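PDB 2QVW: Glp_546_48378_50642, which cleaves double-stranded RNA into siRNAs of 21 to 23 base pairs for the RNA interference pathway. Local coordinates for residues A[286-294]-A[410-420]. Residues are numbered along the deposited sequence; the frame is centred on the assembly and turned at random.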
ATOM      1  N   LYS A 286      -3.261  12.686   7.930  1.00 34.77           N
ATOM      2  CA  LYS A 286      -4.645  12.887   8.335  1.00 34.92           C
ATOM      3  C   LYS A 286      -5.421  13.511   7.189  1.00 34.32           C
ATOM      4  O   LYS A 286      -6.547  13.964   7.359  1.00 34.38           O
ATOM      5  CB  LYS A 286      -4.721  13.811   9.560  1.00 35.36           C
ATOM      6  CG  LYS A 286      -3.709  13.502  10.662  1.00 37.66           C
ATOM      7  CD  LYS A 286      -2.297  13.993  10.295  1.00 41.15           C
ATOM      8  CE  LYS A 286      -1.282  13.730  11.409  1.00 42.40           C
ATOM      9  NZ  LYS A 286       0.071  14.291  11.095  1.00 43.21           N
ATOM     10  N   SER A 287      -4.804  13.543   6.018  1.00 33.63           N
ATOM     11  CA  SER A 287      -5.445  14.117   4.841  1.00 33.18           C
ATOM     12  C   SER A 287      -5.730  13.027   3.816  1.00 32.69           C
ATOM     13  O   SER A 287      -6.329  13.286   2.772  1.00 32.85           O
ATOM     14  CB  SER A 287      -4.550  15.193   4.211  1.00 33.32           C
ATOM     15  OG  SER A 287      -4.357  16.286   5.096  1.00 34.61           O
ATOM     16  N   PHE A 288      -5.316  11.805   4.123  1.00 32.07           N
ATOM     17  CA  PHE A 288      -5.523  10.694   3.210  1.00 31.52           C
ATOM     18  C   PHE A 288      -6.214   9.546   3.927  1.00 31.34           C
ATOM     19  O   PHE A 288      -5.883   9.231   5.068  1.00 31.16           O
ATOM     20  CB  PHE A 288      -4.172  10.231   2.675  1.00 31.28           C
ATOM     21  CG  PHE A 288      -4.262   9.228   1.571  1.00 30.74           C
ATOM     22  CD1 PHE A 288      -4.712   9.604   0.317  1.00 30.20           C
ATOM     23  CD2 PHE A 288      -3.878   7.913   1.778  1.00 30.03           C
ATOM     24  CE1 PHE A 288      -4.779   8.686  -0.719  1.00 29.77           C
ATOM     25  CE2 PHE A 288      -3.940   6.992   0.750  1.00 29.78           C
ATOM     26  CZ  PHE A 288      -4.391   7.377  -0.501  1.00 29.38           C
ATOM     27  N   PRO A 289      -7.199   8.914   3.273  1.00 31.40           N
ATOM     28  CA  PRO A 289      -7.911   7.790   3.887  1.00 31.59           C
ATOM     29  C   PRO A 289      -6.933   6.860   4.603  1.00 31.94           C
ATOM     30  O   PRO A 289      -5.981   6.360   3.988  1.00 31.96           O
ATOM     31  CB  PRO A 289      -8.569   7.123   2.690  1.00 31.37           C
ATOM     32  CG  PRO A 289      -8.937   8.304   1.855  1.00 31.38           C
ATOM     33  CD  PRO A 289      -7.717   9.185   1.923  1.00 31.52           C
ATOM     34  N   ASP A 290      -7.156   6.642   5.898  1.00 32.27           N
ATOM     35  CA  ASP A 290      -6.274   5.781   6.677  1.00 32.46           C
ATOM     36  C   ASP A 290      -6.360   4.336   6.190  1.00 31.91           C
ATOM     37  O   ASP A 290      -7.448   3.792   6.027  1.00 31.76           O
ATOM     38  CB  ASP A 290      -6.630   5.856   8.160  1.00 32.94           C
ATOM     39  CG  ASP A 290      -5.570   5.219   9.045  1.00 35.82           C
ATOM     40  OD1 ASP A 290      -5.861   4.987  10.239  1.00 38.79           O
ATOM     41  OD2 ASP A 290      -4.444   4.948   8.558  1.00 38.19           O
ATOM     42  N   CYS A 291      -5.196   3.725   5.974  1.00 31.71           N
ATOM     43  CA  CYS A 291      -5.095   2.352   5.484  1.00 31.69           C
ATOM     44  C   CYS A 291      -4.688   1.369   6.575  1.00 31.69           C
ATOM     45  O   CYS A 291      -4.924   0.162   6.462  1.00 31.40           O
ATOM     46  CB  CYS A 291      -4.061   2.278   4.365  1.00 31.71           C
ATOM     47  SG  CYS A 291      -2.410   2.750   4.907  1.00 31.42           S
ATOM     48  N   GLY A 292      -4.062   1.894   7.620  1.00 31.58           N
ATOM     49  CA  GLY A 292      -3.623   1.054   8.715  1.00 31.46           C
ATOM     50  C   GLY A 292      -2.115   1.019   8.787  1.00 31.21           C
ATOM     51  O   GLY A 292      -1.527   0.826   9.856  1.00 31.47           O
ATOM     52  N   ARG A 293      -1.488   1.211   7.631  1.00 30.62           N
ATOM     53  CA  ARG A 293      -0.030   1.204   7.527  1.00 30.24           C
ATOM     54  C   ARG A 293       0.569   2.390   8.284  1.00 29.97           C
ATOM     55  O   ARG A 293      -0.131   3.344   8.636  1.00 29.63           O
ATOM     56  CB  ARG A 293       0.392   1.284   6.059  1.00 30.50           C
ATOM     57  CG  ARG A 293      -0.242   0.241   5.158  1.00 29.55           C
ATOM     58  CD  ARG A 293       0.291   0.375   3.743  1.00 27.61           C
ATOM     59  NE  ARG A 293      -0.169  -0.705   2.887  1.00 26.38           N
ATOM     60  CZ  ARG A 293      -1.406  -0.815   2.428  1.00 24.84           C
ATOM     61  NH1 ARG A 293      -2.310   0.096   2.736  1.00 24.77           N
ATOM     62  NH2 ARG A 293      -1.745  -1.848   1.674  1.00 24.13           N
ATOM     63  N   ILE A 294       1.868   2.316   8.547  1.00 29.84           N
ATOM     64  CA  ILE A 294       2.554   3.393   9.237  1.00 29.93           C
ATOM     65  C   ILE A 294       4.008   3.440   8.810  1.00 29.86           C
ATOM     66  O   ILE A 294       4.524   2.499   8.200  1.00 30.18           O
ATOM     67  CB  ILE A 294       2.501   3.223  10.760  1.00 29.89           C
ATOM     68  CG1 ILE A 294       3.008   1.831  11.151  1.00 29.66           C
ATOM     69  CG2 ILE A 294       1.088   3.456  11.264  1.00 30.70           C
ATOM     70  CD1 ILE A 294       4.517   1.676  11.118  1.00 39.53           C
ATOM     71  N   GLU A 410      -8.809   2.954  -5.880  1.00 24.32           N
ATOM     72  CA  GLU A 410      -7.431   2.721  -5.484  1.00 24.45           C
ATOM     73  C   GLU A 410      -7.373   2.686  -3.955  1.00 24.05           C
ATOM     74  O   GLU A 410      -6.841   1.748  -3.373  1.00 24.00           O
ATOM     75  CB  GLU A 410      -6.560   3.844  -6.035  1.00 24.71           C
ATOM     76  CG  GLU A 410      -5.058   3.579  -6.051  1.00 26.83           C
ATOM     77  CD  GLU A 410      -4.402   3.712  -4.692  1.00 31.26           C
ATOM     78  OE1 GLU A 410      -4.957   4.395  -3.805  1.00 33.09           O
ATOM     79  OE2 GLU A 410      -3.309   3.144  -4.513  1.00 33.41           O
ATOM     80  N   ILE A 411      -7.930   3.710  -3.308  1.00 23.72           N
ATOM     81  CA  ILE A 411      -7.953   3.776  -1.848  1.00 23.08           C
ATOM     82  C   ILE A 411      -8.584   2.507  -1.294  1.00 22.87           C
ATOM     83  O   ILE A 411      -8.072   1.910  -0.350  1.00 22.95           O
ATOM     84  CB  ILE A 411      -8.780   4.989  -1.332  1.00 22.82           C
ATOM     85  CG1 ILE A 411      -7.917   6.247  -1.295  1.00 22.63           C
ATOM     86  CG2 ILE A 411      -9.312   4.705   0.076  1.00 22.77           C
ATOM     87  CD1 ILE A 411      -7.378   6.653  -2.626  1.00 39.53           C
ATOM     88  N   VAL A 412      -9.711   2.117  -1.886  1.00 22.33           N
ATOM     89  CA  VAL A 412     -10.428   0.921  -1.480  1.00 21.75           C
ATOM     90  C   VAL A 412      -9.497  -0.271  -1.623  1.00 21.58           C
ATOM     91  O   VAL A 412      -9.391  -1.085  -0.716  1.00 21.41           O
ATOM     92  CB  VAL A 412     -11.693   0.709  -2.352  1.00 21.72           C
ATOM     93  CG1 VAL A 412     -12.410  -0.557  -1.946  1.00 21.23           C
ATOM     94  CG2 VAL A 412     -12.625   1.890  -2.203  1.00 22.12           C
ATOM     95  N   GLY A 413      -8.812  -0.356  -2.754  1.00 21.77           N
ATOM     96  CA  GLY A 413      -7.893  -1.455  -2.974  1.00 21.84           C
ATOM     97  C   GLY A 413      -6.734  -1.423  -2.004  1.00 22.00           C
ATOM     98  O   GLY A 413      -6.159  -2.461  -1.681  1.00 22.04           O
ATOM     99  N   SER A 414      -6.408  -0.223  -1.529  1.00 22.21           N
ATOM    100  CA  SER A 414      -5.298  -0.031  -0.590  1.00 22.40           C
ATOM    101  C   SER A 414      -5.671  -0.333   0.868  1.00 22.57           C
ATOM    102  O   SER A 414      -4.843  -0.831   1.630  1.00 22.95           O
ATOM    103  CB  SER A 414      -4.741   1.400  -0.689  1.00 22.52           C
ATOM    104  OG  SER A 414      -3.505   1.529   0.013  1.00 22.85           O
ATOM    105  N   ILE A 415      -6.902  -0.010   1.253  1.00 22.60           N
ATOM    106  CA  ILE A 415      -7.375  -0.270   2.605  1.00 22.47           C
ATOM    107  C   ILE A 415      -7.362  -1.781   2.804  1.00 23.12           C
ATOM    108  O   ILE A 415      -6.899  -2.295   3.824  1.00 23.56           O
ATOM    109  CB  ILE A 415      -8.842   0.190   2.794  1.00 22.12           C
ATOM    110  CG1 ILE A 415      -8.994   1.683   2.460  1.00 22.15           C
ATOM    111  CG2 ILE A 415      -9.304  -0.133   4.211  1.00 21.62           C
ATOM    112  CD1 ILE A 415      -8.441   2.634   3.497  1.00 39.53           C
ATOM    113  N   PHE A 416      -7.887  -2.473   1.799  1.00 23.34           N
ATOM    114  CA  PHE A 416      -8.005  -3.922   1.787  1.00 23.56           C
ATOM    115  C   PHE A 416      -6.673  -4.632   2.001  1.00 23.92           C
ATOM    116  O   PHE A 416      -6.589  -5.579   2.784  1.00 24.11           O
ATOM    117  CB  PHE A 416      -8.608  -4.357   0.459  1.00 23.51           C
ATOM    118  CG  PHE A 416      -9.114  -5.764   0.455  1.00 23.52           C
ATOM    119  CD1 PHE A 416     -10.276  -6.103   1.140  1.00 24.05           C
ATOM    120  CD2 PHE A 416      -8.440  -6.755  -0.251  1.00 23.45           C
ATOM    121  CE1 PHE A 416     -10.750  -7.411   1.114  1.00 23.37           C
ATOM    122  CE2 PHE A 416      -8.911  -8.058  -0.277  1.00 23.30           C
ATOM    123  CZ  PHE A 416     -10.064  -8.385   0.401  1.00 22.56           C
ATOM    124  N   THR A 417      -5.638  -4.184   1.296  1.00 24.11           N
ATOM    125  CA  THR A 417      -4.319  -4.791   1.422  1.00 24.44           C
ATOM    126  C   THR A 417      -3.559  -4.276   2.636  1.00 24.81           C
ATOM    127  O   THR A 417      -2.461  -4.735   2.927  1.00 24.99           O
ATOM    128  CB  THR A 417      -3.467  -4.544   0.178  1.00 24.47           C
ATOM    129  OG1 THR A 417      -3.517  -3.157  -0.166  1.00 24.82           O
ATOM    130  CG2 THR A 417      -3.975  -5.371  -0.989  1.00 24.19           C
ATOM    131  N   GLY A 418      -4.133  -3.307   3.336  1.00 25.16           N
ATOM    132  CA  GLY A 418      -3.485  -2.783   4.521  1.00 25.67           C
ATOM    133  C   GLY A 418      -3.892  -3.665   5.686  1.00 26.12           C
ATOM    134  O   GLY A 418      -4.670  -4.602   5.496  1.00 26.20           O
ATOM    135  N   PRO A 419      -3.400  -3.403   6.905  1.00 26.41           N
ATOM    136  CA  PRO A 419      -3.768  -4.234   8.051  1.00 26.61           C
ATOM    137  C   PRO A 419      -5.221  -4.117   8.500  1.00 26.89           C
ATOM    138  O   PRO A 419      -5.673  -4.895   9.332  1.00 26.88           O
ATOM    139  CB  PRO A 419      -2.780  -3.783   9.123  1.00 26.46           C
ATOM    140  CG  PRO A 419      -2.567  -2.357   8.804  1.00 26.51           C
ATOM    141  CD  PRO A 419      -2.419  -2.375   7.300  1.00 26.55           C
ATOM    142  N   ASN A 420      -5.950  -3.149   7.953  1.00 27.37           N
ATOM    143  CA  ASN A 420      -7.356  -2.959   8.318  1.00 27.87           C
ATOM    144  C   ASN A 420      -8.290  -3.808   7.463  1.00 28.01           C
ATOM    145  O   ASN A 420      -9.409  -4.117   7.873  1.00 27.70           O
ATOM    146  CB  ASN A 420      -7.752  -1.487   8.184  1.00 28.17           C
ATOM    147  CG  ASN A 420      -7.000  -0.601   9.143  1.00 29.64           C
ATOM    148  OD1 ASN A 420      -6.723  -0.991  10.283  1.00 30.60           O
ATOM    149  ND2 ASN A 420      -6.671   0.608   8.696  1.00 31.05           N
TER
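Arg-293 reaches from the loop 286-294 to the C-terminal end of helix 404-417, and its side chain carries the polar half of this contact. Leaving CB, CG of Arg-293, set anti to the carbonyl carbon (chi1 -53°), passes CD of Pro-419 at 4.0 Å. From CG to NE the chain runs extended, delivering the guanidinium to the last turn of the helix. There both terminal nitrogens close end-on upon a single acceptor, the carbonyl O of Ser-414. Arg-293 NH1 makes the shorter bond, 2.9 Å to Ser-414 O and fairly straight (159°), from above the carbonyl plane, while NH2 approaches the same oxygen in that plane, on a lone pair. Arg-293 NH2 also donates to Thr-417 OG1 at 2.9 Å, a bent bond (131°), and NH1 turns another hydrogen to Cys-291 SG in its own loop. All these partners lie near the guanidinium plane, so together they fix its rotation; CA of Gly-418 sits over one face. The cation thus meets a helix C-terminus, probably a favourable electrostatic match.

Beside it, Pro-419 lays CG against the backbone of Gly-292, 3.4 Å from its C atom. The loop bends here through an Asx turn, Gly-292 N donating to Asp-290 OD2. Within the helix, Ile-415 brings CD1 up to the backbone of Asp-290. Further up, Ile-411 fills the apolar end: its CG2 meets Pro-289 CB at 3.6 Å and its CD1 meets Phe-288 CZ at 3.7 Å.

The loop, which links helices 267-284 and 295-306, therefore packs along a helix of the first RNase III domain that also bears Asp-406 and Glu-409, probable manganese ligands. Phe-428 of helix 421-433 touches both Pro-289 and Ile-411, Arg-298 of helix 295-306 hydrogen-bonds to the carbonyls of Phe-288 and Pro-289, and helix 330-356 packs against Glu-410, Val-412 and Phe-416.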